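Local coordinates for protein endoglucanase (PDB 6WQV) that binds cellotriose and, as a broad-specificity family 5 endoglucanase, probably cleaves internal beta-1,4 linkages in cellulose and related plant polysaccharides, at residues Q145-F150 with N194-T199; Q179-V184 with P211-S216; F333-R338 with E347-M352. All coordinates share one frame; numbering follows the deposited sequence.

In the fold
Followed from the N terminus, the chain opens interaction 1 at 145-150, the last turn of helix 129-149 and the residue after it, passes through barrel strand 157-160, and opens interaction 2 at 179-184, the start of helix 179-197. Segment 194-199, late in that helix and just beyond, closes interaction 1. Strand 208-211 then leads into 211-216, which closes interaction 2, so the two contacts cross and share one helix, their centres about 23 Å apart. Interaction 1 joins neighbouring outer helices; interaction 2 joins a helix start to a loop of the substrate side. Interaction 3 follows in series, about 35 Å from interaction 1 between centres, where 333-338 and 347-352 close a short hairpin-containing loop beyond the last barrel strand.

Interaction 1 (Q145-F150 with N194-T199); sequences QIATRF and NTVRAT
Apolar touching joins T148 to T199 and A147 to V196, where two helices draw together at their C-terminal ends. Methyl CG2 of T148 sits 3.8 Å from CG2 of T199, the two side chains crossing at about a right angle. A147 directs its CB at the other segment and meets V196 CG2 at 4.4 Å and T199 OG1 at 4.2 Å. The CA atoms of A147 and V196 are 6.0 Å apart, a close approach that the small alanine permits. Helices 129-149 and 179-197 are consecutive outer helices of the (beta/alpha)8 barrel expected of glycoside hydrolase family 5, and F159 of the intervening strand 157-160 packs against both A147 and V196. The polar contacts run within and around the second helix end. T199 turns OG1 back between its own N and carbonyl carbon (chi1 63°), from where it donates to V196 O at 2.7 Å, in the carbonyl plane. The same oxygen accepts T199 N. N203 ND2 bonds both T199 OG1 and A147 O, bridging the segments from outside. At T199, an alanine in its place removes OG1 and CG2, which would probably leave T148 CG2 without its methyl mate and N203 with one acceptor fewer.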
ATOM      1  N   GLN A 145     -15.249   9.559  -6.964  1.00 12.43           N
ATOM      2  CA  GLN A 145     -14.853   9.362  -8.359  1.00 11.85           C
ATOM      3  C   GLN A 145     -14.154   8.022  -8.567  1.00 12.86           C
ATOM      4  O   GLN A 145     -14.417   7.320  -9.550  1.00 12.83           O
ATOM      5  CB  GLN A 145     -13.940  10.504  -8.813  1.00 13.68           C
ATOM      6  CG  GLN A 145     -14.620  11.835  -8.969  1.00 13.77           C
ATOM      7  CD  GLN A 145     -13.637  12.947  -9.247  1.00 13.84           C
ATOM      8  OE1 GLN A 145     -13.137  13.086 -10.366  1.00 15.42           O
ATOM      9  NE2 GLN A 145     -13.344  13.746  -8.226  1.00 14.78           N
ATOM     10  N   ILE A 146     -13.225   7.667  -7.675  1.00 11.17           N
ATOM     11  CA  ILE A 146     -12.513   6.400  -7.826  1.00 12.22           C
ATOM     12  C   ILE A 146     -13.475   5.237  -7.646  1.00 11.00           C
ATOM     13  O   ILE A 146     -13.492   4.291  -8.444  1.00 12.48           O
ATOM     14  CB  ILE A 146     -11.329   6.306  -6.843  1.00 11.54           C
ATOM     15  CG1 ILE A 146     -10.339   7.446  -7.099  1.00 12.64           C
ATOM     16  CG2 ILE A 146     -10.667   4.928  -6.945  1.00 12.22           C
ATOM     17  CD1 ILE A 146      -9.335   7.670  -5.964  1.00 13.23           C
ATOM     18  N   ALA A 147     -14.316   5.307  -6.618  1.00 10.98           N
ATOM     19  CA  ALA A 147     -15.201   4.193  -6.315  1.00 10.87           C
ATOM     20  C   ALA A 147     -16.218   3.978  -7.425  1.00 12.02           C
ATOM     21  O   ALA A 147     -16.567   2.836  -7.738  1.00 13.08           O
ATOM     22  CB  ALA A 147     -15.906   4.424  -4.981  1.00 13.83           C
ATOM     23  N   THR A 148     -16.718   5.054  -8.034  1.00 12.44           N
ATOM     24  CA  THR A 148     -17.687   4.858  -9.105  1.00 14.54           C
ATOM     25  C   THR A 148     -17.020   4.290 -10.350  1.00 13.66           C
ATOM     26  O   THR A 148     -17.595   3.429 -11.025  1.00 15.76           O
ATOM     27  CB  THR A 148     -18.474   6.135  -9.411  1.00 17.51           C
ATOM     28  OG1 THR A 148     -17.601   7.197  -9.789  1.00 19.99           O
ATOM     29  CG2 THR A 148     -19.263   6.571  -8.201  1.00 16.06           C
ATOM     30  N   ARG A 149     -15.800   4.733 -10.674  1.00 13.42           N
ATOM     31  CA  ARG A 149     -15.145   4.181 -11.856  1.00 15.14           C
ATOM     32  C   ARG A 149     -14.922   2.680 -11.705  1.00 13.56           C
ATOM     33  O   ARG A 149     -15.056   1.922 -12.676  1.00 14.06           O
ATOM     34  CB  ARG A 149     -13.814   4.890 -12.126  1.00 13.78           C
ATOM     35  CG  ARG A 149     -12.980   4.237 -13.234  1.00 15.23           C
ATOM     36  CD  ARG A 149     -13.647   4.330 -14.608  1.00 20.70           C
ATOM     37  NE  ARG A 149     -13.504   5.657 -15.197  1.00 22.05           N
ATOM     38  CZ  ARG A 149     -12.653   5.984 -16.171  1.00 20.95           C
ATOM     39  NH1 ARG A 149     -11.830   5.089 -16.706  1.00 20.70           N
ATOM     40  NH2 ARG A 149     -12.629   7.234 -16.606  1.00 21.93           N
ATOM     41  N   PHE A 150     -14.574   2.236 -10.495  1.00 11.52           N
ATOM     42  CA  PHE A 150     -14.168   0.864 -10.228  1.00 12.11           C
ATOM     43  C   PHE A 150     -15.253   0.056  -9.535  1.00 13.23           C
ATOM     44  O   PHE A 150     -14.987  -1.049  -9.059  1.00 13.77           O
ATOM     45  CB  PHE A 150     -12.851   0.851  -9.441  1.00 12.55           C
ATOM     46  CG  PHE A 150     -11.668   1.298 -10.255  1.00 12.07           C
ATOM     47  CD1 PHE A 150     -10.998   0.401 -11.071  1.00 13.35           C
ATOM     48  CD2 PHE A 150     -11.251   2.620 -10.236  1.00 12.37           C
ATOM     49  CE1 PHE A 150      -9.933   0.814 -11.845  1.00 11.85           C
ATOM     50  CE2 PHE A 150     -10.177   3.034 -11.003  1.00 12.96           C
ATOM     51  CZ  PHE A 150      -9.523   2.134 -11.811  1.00 12.48           C
ATOM     52  N   ASN A 194     -17.355   5.618   4.541  1.00 12.29           N
ATOM     53  CA  ASN A 194     -18.703   6.102   4.234  1.00 12.89           C
ATOM     54  C   ASN A 194     -18.841   6.442   2.757  1.00 13.27           C
ATOM     55  O   ASN A 194     -19.884   6.173   2.142  1.00 12.93           O
ATOM     56  CB  ASN A 194     -19.026   7.344   5.067  1.00 14.02           C
ATOM     57  CG  ASN A 194     -19.151   7.052   6.553  1.00 16.74           C
ATOM     58  OD1 ASN A 194     -19.353   5.913   6.967  1.00 20.23           O
ATOM     59  ND2 ASN A 194     -19.033   8.099   7.363  1.00 19.23           N
ATOM     60  N   THR A 195     -17.809   7.065   2.175  1.00 12.37           N
ATOM     61  CA  THR A 195     -17.866   7.508   0.784  1.00 11.98           C
ATOM     62  C   THR A 195     -17.994   6.321  -0.160  1.00 12.01           C
ATOM     63  O   THR A 195     -18.768   6.361  -1.127  1.00 12.19           O
ATOM     64  CB  THR A 195     -16.609   8.325   0.473  1.00 12.91           C
ATOM     65  OG1 THR A 195     -16.600   9.527   1.260  1.00 14.52           O
ATOM     66  CG2 THR A 195     -16.501   8.675  -1.020  1.00 13.78           C
ATOM     67  N   VAL A 196     -17.258   5.243   0.112  1.00 11.00           N
ATOM     68  CA  VAL A 196     -17.334   4.070  -0.746  1.00 10.50           C
ATOM     69  C   VAL A 196     -18.687   3.384  -0.604  1.00 11.37           C
ATOM     70  O   VAL A 196     -19.319   3.020  -1.603  1.00 11.52           O
ATOM     71  CB  VAL A 196     -16.165   3.121  -0.429  1.00 10.96           C
ATOM     72  CG1 VAL A 196     -16.364   1.790  -1.138  1.00 12.44           C
ATOM     73  CG2 VAL A 196     -14.830   3.749  -0.811  1.00 12.03           C
ATOM     74  N   ARG A 197     -19.172   3.210   0.633  1.00 11.96           N
ATOM     75  CA  ARG A 197     -20.418   2.471   0.825  1.00 12.07           C
ATOM     76  C   ARG A 197     -21.604   3.202   0.206  1.00 12.45           C
ATOM     77  O   ARG A 197     -22.585   2.565  -0.199  1.00 14.14           O
ATOM     78  CB  ARG A 197     -20.668   2.203   2.310  1.00 12.29           C
ATOM     79  CG  ARG A 197     -19.584   1.407   3.016  1.00 11.86           C
ATOM     80  CD  ARG A 197     -19.313   0.069   2.324  1.00 12.41           C
ATOM     81  NE  ARG A 197     -18.408  -0.737   3.137  1.00 12.78           N
ATOM     82  CZ  ARG A 197     -17.571  -1.645   2.656  1.00 13.05           C
ATOM     83  NH1 ARG A 197     -17.509  -1.882   1.344  1.00 13.26           N
ATOM     84  NH2 ARG A 197     -16.792  -2.315   3.494  1.00 12.93           N
ATOM     85  N   ALA A 198     -21.525   4.533   0.115  1.00 11.60           N
ATOM     86  CA  ALA A 198     -22.586   5.347  -0.458  1.00 11.84           C
ATOM     87  C   ALA A 198     -22.786   5.109  -1.947  1.00 12.98           C
ATOM     88  O   ALA A 198     -23.783   5.594  -2.501  1.00 14.66           O
ATOM     89  CB  ALA A 198     -22.257   6.821  -0.207  1.00 13.46           C
ATOM     90  N   THR A 199     -21.882   4.393  -2.609  1.00 12.49           N
ATOM     91  CA  THR A 199     -22.048   4.086  -4.025  1.00 14.02           C
ATOM     92  C   THR A 199     -22.748   2.755  -4.261  1.00 14.78           C
ATOM     93  O   THR A 199     -23.109   2.459  -5.402  1.00 15.76           O
ATOM     94  CB  THR A 199     -20.705   4.120  -4.770  1.00 14.81           C
ATOM     95  OG1 THR A 199     -19.813   3.115  -4.264  1.00 13.64           O
ATOM     96  CG2 THR A 199     -20.053   5.484  -4.615  1.00 15.47           C
TER

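Interaction 2 (Q179-V184 with P211-S216); sequences QEARQV and PTYAAS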
ATOM      1  N   GLN A 179      -1.259  13.600  19.325  1.00 18.68           N
ATOM      2  CA  GLN A 179      -2.583  13.052  19.592  1.00 18.59           C
ATOM      3  C   GLN A 179      -3.612  13.611  18.621  1.00 16.04           C
ATOM      4  O   GLN A 179      -4.488  12.883  18.145  1.00 16.77           O
ATOM      5  CB  GLN A 179      -2.970  13.367  21.034  1.00 22.78           C
ATOM      6  CG  GLN A 179      -4.360  12.942  21.402  1.00 26.02           C
ATOM      7  CD  GLN A 179      -4.623  13.109  22.881  1.00 32.91           C
ATOM      8  OE1 GLN A 179      -3.876  12.597  23.714  1.00 36.44           O
ATOM      9  NE2 GLN A 179      -5.675  13.843  23.216  1.00 35.69           N
ATOM     10  N   GLU A 180      -3.523  14.906  18.321  1.00 16.52           N
ATOM     11  CA  GLU A 180      -4.463  15.515  17.390  1.00 16.03           C
ATOM     12  C   GLU A 180      -4.402  14.843  16.024  1.00 16.52           C
ATOM     13  O   GLU A 180      -5.441  14.550  15.423  1.00 15.23           O
ATOM     14  CB  GLU A 180      -4.177  17.014  17.295  1.00 18.49           C
ATOM     15  CG  GLU A 180      -5.034  17.764  16.299  1.00 20.34           C
ATOM     16  CD  GLU A 180      -4.772  19.261  16.301  1.00 23.20           C
ATOM     17  OE1 GLU A 180      -4.452  19.814  17.376  1.00 25.50           O
ATOM     18  OE2 GLU A 180      -4.887  19.884  15.224  1.00 21.74           O
ATOM     19  N   ALA A 181      -3.196  14.579  15.519  1.00 15.52           N
ATOM     20  CA  ALA A 181      -3.085  13.959  14.203  1.00 14.94           C
ATOM     21  C   ALA A 181      -3.688  12.561  14.199  1.00 13.71           C
ATOM     22  O   ALA A 181      -4.337  12.155  13.228  1.00 13.06           O
ATOM     23  CB  ALA A 181      -1.622  13.880  13.776  1.00 16.33           C
ATOM     24  N   ARG A 182      -3.440  11.787  15.258  1.00 15.27           N
ATOM     25  CA  ARG A 182      -3.973  10.429  15.305  1.00 14.67           C
ATOM     26  C   ARG A 182      -5.491  10.449  15.361  1.00 13.42           C
ATOM     27  O   ARG A 182      -6.161   9.618  14.736  1.00 14.47           O
ATOM     28  CB  ARG A 182      -3.343   9.675  16.474  1.00 14.06           C
ATOM     29  CG  ARG A 182      -1.821   9.599  16.342  1.00 14.98           C
ATOM     30  CD  ARG A 182      -1.143   8.772  17.425  1.00 16.14           C
ATOM     31  NE  ARG A 182      -1.288   9.270  18.789  1.00 18.05           N
ATOM     32  CZ  ARG A 182      -0.394  10.020  19.433  1.00 19.33           C
ATOM     33  NH1 ARG A 182       0.729  10.415  18.837  1.00 20.04           N
ATOM     34  NH2 ARG A 182      -0.634  10.385  20.681  1.00 20.98           N
ATOM     35  N   GLN A 183      -6.057  11.410  16.102  0.53 13.65           N
ATOM     36  CA  GLN A 183      -7.507  11.563  16.130  0.53 14.70           C
ATOM     37  C   GLN A 183      -8.048  11.883  14.744  0.53 14.64           C
ATOM     38  O   GLN A 183      -8.984  11.237  14.261  0.53 14.53           O
ATOM     39  CB  GLN A 183      -7.899  12.690  17.085  0.53 16.64           C
ATOM     40  CG  GLN A 183      -7.797  12.382  18.560  0.53 19.89           C
ATOM     41  CD  GLN A 183      -8.039  13.617  19.414  0.53 26.73           C
ATOM     42  OE1 GLN A 183      -7.895  14.749  18.948  0.53 27.76           O
ATOM     43  NE2 GLN A 183      -8.412  13.404  20.670  0.53 30.07           N
ATOM     44  N   VAL A 184      -7.492  12.916  14.103  1.00 14.77           N
ATOM     45  CA  VAL A 184      -8.007  13.362  12.811  1.00 13.72           C
ATOM     46  C   VAL A 184      -7.955  12.245  11.771  1.00 14.19           C
ATOM     47  O   VAL A 184      -8.862  12.115  10.940  1.00 14.45           O
ATOM     48  CB  VAL A 184      -7.248  14.627  12.363  1.00 15.33           C
ATOM     49  CG1 VAL A 184      -7.630  15.007  10.949  1.00 17.59           C
ATOM     50  CG2 VAL A 184      -7.555  15.792  13.305  1.00 15.64           C
ATOM     51  N   PRO A 211      -5.051   2.638   6.878  1.00 10.57           N
ATOM     52  CA  PRO A 211      -3.816   2.655   7.674  1.00 10.57           C
ATOM     53  C   PRO A 211      -3.992   3.279   9.042  1.00 11.57           C
ATOM     54  O   PRO A 211      -4.901   4.088   9.247  1.00 12.36           O
ATOM     55  CB  PRO A 211      -2.886   3.534   6.833  1.00 10.88           C
ATOM     56  CG  PRO A 211      -3.855   4.570   6.282  1.00 11.95           C
ATOM     57  CD  PRO A 211      -5.161   3.828   6.020  1.00 11.06           C
ATOM     58  N   THR A 212      -3.111   2.926   9.972  1.00 11.27           N
ATOM     59  CA  THR A 212      -2.880   3.737  11.149  1.00 10.12           C
ATOM     60  C   THR A 212      -2.080   4.975  10.748  1.00 10.74           C
ATOM     61  O   THR A 212      -1.692   5.152   9.584  1.00 11.36           O
ATOM     62  CB  THR A 212      -2.051   2.933  12.137  1.00  9.92           C
ATOM     63  OG1 THR A 212      -0.873   2.506  11.445  1.00 10.72           O
ATOM     64  CG2 THR A 212      -2.806   1.706  12.645  1.00 12.98           C
ATOM     65  N   TYR A 213      -1.816   5.840  11.728  1.00 11.23           N
ATOM     66  CA  TYR A 213      -0.876   6.940  11.550  1.00 13.51           C
ATOM     67  C   TYR A 213       0.418   6.410  10.927  1.00 12.49           C
ATOM     68  O   TYR A 213       1.037   5.489  11.463  1.00 12.28           O
ATOM     69  CB  TYR A 213      -0.586   7.622  12.906  1.00 13.70           C
ATOM     70  CG  TYR A 213       0.397   8.762  12.754  1.00 13.35           C
ATOM     71  CD1 TYR A 213       1.754   8.508  12.642  1.00 14.52           C
ATOM     72  CD2 TYR A 213      -0.028  10.082  12.659  1.00 14.70           C
ATOM     73  CE1 TYR A 213       2.661   9.525  12.446  1.00 14.87           C
ATOM     74  CE2 TYR A 213       0.878  11.112  12.465  1.00 12.42           C
ATOM     75  CZ  TYR A 213       2.219  10.827  12.355  1.00 14.17           C
ATOM     76  OH  TYR A 213       3.123  11.847  12.166  1.00 15.24           O
ATOM     77  N   ALA A 214       0.811   6.985   9.789  1.00 11.89           N
ATOM     78  CA  ALA A 214       2.019   6.614   9.033  1.00 12.97           C
ATOM     79  C   ALA A 214       2.079   5.127   8.679  1.00 13.67           C
ATOM     80  O   ALA A 214       3.155   4.612   8.340  1.00 12.85           O
ATOM     81  CB  ALA A 214       3.309   7.058   9.732  1.00 13.73           C
ATOM     82  N   ALA A 215       0.941   4.439   8.712  1.00 12.11           N
ATOM     83  CA  ALA A 215       0.886   2.983   8.551  1.00 11.25           C
ATOM     84  C   ALA A 215       1.872   2.284   9.481  1.00 11.26           C
ATOM     85  O   ALA A 215       2.453   1.246   9.146  1.00 13.63           O
ATOM     86  CB  ALA A 215       1.109   2.563   7.096  1.00 12.79           C
ATOM     87  N   SER A 216       2.063   2.855  10.666  1.00 11.05           N
ATOM     88  CA  SER A 216       3.010   2.344  11.639  1.00 12.29           C
ATOM     89  C   SER A 216       2.279   1.589  12.734  1.00 12.73           C
ATOM     90  O   SER A 216       1.185   1.981  13.160  1.00 13.57           O
ATOM     91  CB  SER A 216       3.807   3.484  12.272  1.00 17.68           C
ATOM     92  OG  SER A 216       4.619   3.023  13.344  1.00 21.66           O
TER
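R182 and Y213 bring the two backbones nearest, their CA atoms 6.0 Å apart, where the first turns of helix 179-197 face the loop that leaves barrel strand 208-211. That loop doubles back through a type II turn, T212 to A215, closed by A215 N bonding T212 O at 2.9 Å. A214 and A215 both take left-handed backbone angles, and T212 OG1 donates to S216 O at 2.7 Å from above the carbonyl plane. Y213 stands on this turn with CG anti to its backbone N (chi1 180°), which sends the ring across to the helix. A181 CB meets the ring at its edge, 4.0 Å from CE2. R182 approaches with its aliphatic part: CG lies 4.1 Å from Y213 CD2 and nearly as close to Y213 CB, while the guanidinium plane is tilted 73° from that of the ring. Beyond the contact, R182 NE pairs with D224 and NH1 bonds G176 O; Y213 OH bonds E173 O and L167 N. A215 is bonded through its backbone to H241 of the glycan pocket. The chemistry is thus divided along each side chain: hydrocarbon meets hydrocarbon at the interface, while the charge and the hydroxyl find partners farther on, which should hold the ring from swinging.

Interaction 3 (F333-R338 with E347-M352); sequences FGLLNR and ELLEAM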
ATOM      1  N   PHE A 333      15.005  -0.888  -3.865  1.00 11.65           N
ATOM      2  CA  PHE A 333      14.076  -1.942  -3.493  1.00 10.45           C
ATOM      3  C   PHE A 333      13.652  -2.807  -4.678  1.00 11.61           C
ATOM      4  O   PHE A 333      12.698  -3.582  -4.568  1.00 12.94           O
ATOM      5  CB  PHE A 333      12.842  -1.345  -2.809  1.00 11.14           C
ATOM      6  CG  PHE A 333      13.074  -0.904  -1.381  1.00 11.27           C
ATOM      7  CD1 PHE A 333      13.293  -1.840  -0.376  1.00 13.56           C
ATOM      8  CD2 PHE A 333      13.001   0.435  -1.031  1.00 12.57           C
ATOM      9  CE1 PHE A 333      13.481  -1.442   0.939  1.00 12.90           C
ATOM     10  CE2 PHE A 333      13.183   0.836   0.287  1.00 14.76           C
ATOM     11  CZ  PHE A 333      13.429  -0.108   1.268  1.00 12.77           C
ATOM     12  N   GLY A 334      14.351  -2.709  -5.806  1.00 11.31           N
ATOM     13  CA  GLY A 334      13.967  -3.479  -6.971  1.00 11.03           C
ATOM     14  C   GLY A 334      14.070  -4.976  -6.742  1.00 10.04           C
ATOM     15  O   GLY A 334      14.941  -5.468  -6.022  1.00 11.86           O
ATOM     16  N   LEU A 335      13.177  -5.710  -7.399  1.00 10.48           N
ATOM     17  CA  LEU A 335      13.181  -7.167  -7.370  1.00 11.68           C
ATOM     18  C   LEU A 335      13.024  -7.657  -8.800  1.00 10.88           C
ATOM     19  O   LEU A 335      13.848  -8.447  -9.275  1.00 13.06           O
ATOM     20  CB  LEU A 335      12.076  -7.679  -6.450  1.00 13.87           C
ATOM     21  CG  LEU A 335      12.096  -9.153  -6.061  1.00 13.91           C
ATOM     22  CD1 LEU A 335      13.319  -9.495  -5.235  1.00 20.43           C
ATOM     23  CD2 LEU A 335      10.840  -9.496  -5.284  1.00 15.10           C
ATOM     24  N   LEU A 336      12.001  -7.166  -9.496  1.00 10.74           N
ATOM     25  CA  LEU A 336      11.839  -7.392 -10.930  1.00 11.65           C
ATOM     26  C   LEU A 336      12.519  -6.258 -11.681  1.00 10.80           C
ATOM     27  O   LEU A 336      12.189  -5.084 -11.479  1.00 12.19           O
ATOM     28  CB  LEU A 336      10.357  -7.401 -11.309  1.00 13.48           C
ATOM     29  CG  LEU A 336      10.040  -7.508 -12.810  1.00 13.94           C
ATOM     30  CD1 LEU A 336      10.578  -8.814 -13.370  1.00 15.66           C
ATOM     31  CD2 LEU A 336       8.536  -7.386 -13.031  1.00 16.27           C
ATOM     32  N   ASN A 337      13.456  -6.596 -12.562  1.00 10.61           N
ATOM     33  CA  ASN A 337      14.008  -5.612 -13.482  1.00 11.78           C
ATOM     34  C   ASN A 337      13.014  -5.505 -14.632  1.00 11.24           C
ATOM     35  O   ASN A 337      12.920  -6.399 -15.478  1.00 12.43           O
ATOM     36  CB  ASN A 337      15.402  -6.024 -13.935  1.00 13.52           C
ATOM     37  CG  ASN A 337      16.066  -4.977 -14.787  1.00 13.78           C
ATOM     38  OD1 ASN A 337      15.412  -4.260 -15.544  1.00 14.69           O
ATOM     39  ND2 ASN A 337      17.384  -4.879 -14.676  1.00 15.96           N
ATOM     40  N   ARG A 338      12.242  -4.415 -14.661  1.00 12.03           N
ATOM     41  CA  ARG A 338      11.099  -4.344 -15.564  1.00 11.57           C
ATOM     42  C   ARG A 338      11.524  -4.249 -17.024  1.00 14.11           C
ATOM     43  O   ARG A 338      10.824  -4.760 -17.906  1.00 15.28           O
ATOM     44  CB  ARG A 338      10.202  -3.162 -15.181  1.00 12.84           C
ATOM     45  CG  ARG A 338       9.524  -3.313 -13.825  1.00 11.66           C
ATOM     46  CD  ARG A 338       8.621  -2.147 -13.519  1.00 11.33           C
ATOM     47  NE  ARG A 338       8.471  -1.981 -12.079  1.00 12.17           N
ATOM     48  CZ  ARG A 338       7.862  -0.949 -11.513  1.00 10.58           C
ATOM     49  NH1 ARG A 338       7.324  -0.003 -12.258  1.00 11.33           N
ATOM     50  NH2 ARG A 338       7.802  -0.869 -10.194  1.00 11.10           N
ATOM     51  N   GLU A 347      17.816 -15.593  -5.610  1.00 16.46           N
ATOM     52  CA  GLU A 347      17.903 -16.296  -4.331  1.00 17.53           C
ATOM     53  C   GLU A 347      16.973 -15.665  -3.303  1.00 16.79           C
ATOM     54  O   GLU A 347      16.418 -16.366  -2.448  1.00 17.24           O
ATOM     55  CB  GLU A 347      19.339 -16.283  -3.824  1.00 20.03           C
ATOM     56  CG  GLU A 347      20.317 -17.110  -4.642  1.00 26.90           C
ATOM     57  CD  GLU A 347      21.658 -17.271  -3.951  1.00 34.95           C
ATOM     58  OE1 GLU A 347      21.736 -17.016  -2.727  1.00 36.47           O
ATOM     59  OE2 GLU A 347      22.636 -17.649  -4.629  1.00 38.11           O
ATOM     60  N   LEU A 348      16.806 -14.348  -3.372  1.00 14.75           N
ATOM     61  CA  LEU A 348      15.892 -13.664  -2.468  1.00 14.39           C
ATOM     62  C   LEU A 348      14.443 -13.975  -2.815  1.00 15.26           C
ATOM     63  O   LEU A 348      13.631 -14.242  -1.917  1.00 14.73           O
ATOM     64  CB  LEU A 348      16.161 -12.164  -2.527  1.00 14.71           C
ATOM     65  CG  LEU A 348      15.209 -11.249  -1.757  1.00 14.77           C
ATOM     66  CD1 LEU A 348      15.179 -11.589  -0.288  1.00 16.10           C
ATOM     67  CD2 LEU A 348      15.631  -9.795  -1.967  1.00 14.93           C
ATOM     68  N   LEU A 349      14.097 -13.952  -4.105  1.00 14.72           N
ATOM     69  CA  LEU A 349      12.760 -14.368  -4.523  1.00 13.30           C
ATOM     70  C   LEU A 349      12.452 -15.775  -4.017  1.00 15.75           C
ATOM     71  O   LEU A 349      11.398 -16.020  -3.422  1.00 15.15           O
ATOM     72  CB  LEU A 349      12.632 -14.296  -6.047  1.00 14.56           C
ATOM     73  CG  LEU A 349      11.256 -14.635  -6.623  1.00 14.85           C
ATOM     74  CD1 LEU A 349      10.249 -13.558  -6.242  1.00 17.44           C
ATOM     75  CD2 LEU A 349      11.313 -14.801  -8.136  1.00 16.62           C
ATOM     76  N   GLU A 350      13.374 -16.717  -4.232  1.00 15.16           N
ATOM     77  CA  GLU A 350      13.166 -18.088  -3.775  1.00 15.80           C
ATOM     78  C   GLU A 350      12.960 -18.142  -2.264  1.00 16.87           C
ATOM     79  O   GLU A 350      12.132 -18.914  -1.766  1.00 17.67           O
ATOM     80  CB  GLU A 350      14.373 -18.933  -4.190  1.00 19.87           C
ATOM     81  CG  GLU A 350      14.404 -20.360  -3.690  1.00 25.72           C
ATOM     82  CD  GLU A 350      15.693 -21.087  -4.074  1.00 33.08           C
ATOM     83  OE1 GLU A 350      16.794 -20.642  -3.675  1.00 35.17           O
ATOM     84  OE2 GLU A 350      15.602 -22.102  -4.793  1.00 37.50           O
ATOM     85  N   ALA A 351      13.711 -17.330  -1.520  1.00 16.74           N
ATOM     86  CA  ALA A 351      13.582 -17.321  -0.070  1.00 19.29           C
ATOM     87  C   ALA A 351      12.181 -16.902   0.363  1.00 17.81           C
ATOM     88  O   ALA A 351      11.623 -17.466   1.309  1.00 19.03           O
ATOM     89  CB  ALA A 351      14.632 -16.386   0.527  1.00 19.96           C
ATOM     90  N   MET A 352      11.597 -15.923  -0.319  1.00 17.92           N
ATOM     91  CA  MET A 352      10.278 -15.443   0.071  0.84 16.93           C
ATOM     92  C   MET A 352       9.154 -16.326  -0.445  1.00 18.07           C
ATOM     93  O   MET A 352       8.038 -16.252   0.081  1.00 19.90           O
ATOM     94  CB  MET A 352      10.111 -14.002  -0.397  0.84 17.23           C
ATOM     95  CG  MET A 352      11.100 -13.091   0.293  0.84 15.65           C
ATOM     96  SD  MET A 352      10.849 -11.363  -0.079  0.84 16.31           S
ATOM     97  CE  MET A 352      11.139 -11.399  -1.849  0.84 10.49           C
TER
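L335 alone carries the contact from 333-338, meeting L348, L349 and M352 of the C-terminal helix. The walk toward it starts at F333, which belongs to the glycan pocket and touches a bound beta-D-glucopyranose; its ring meets those of Y243 and W321. G334 carries the chain away from the sugar. Two residues after the pocket, L335 turns to the helix. Its CG lies anti to the backbone N (chi1 -168°), a torsion that extends the isobutyl group from the loop and lets its two methyls divide the helix surface between them. CD1 crosses to CD2 of L348 at 4.0 Å. CD2 takes the other side, 4.2 Å from CD1 of L349. It also meets M352 CE tip to tip at 3.9 Å, but the methionine was modelled in two conformers, so this approach is less certain than the leucine contacts. All of these side chains are buried, and the joint is purely apolar. At L336 and N337 the chain becomes a short strand, antiparallel to 342-343, and R338 leaves it. The helix packs back against the hairpin that precedes it: W343 touches L335 and L349. W320 of barrel strand 318-322 touches L335, L348 and M352, and helix 297-313 lies against the C-terminal helix, L348 touching R300 and M352 touching L308.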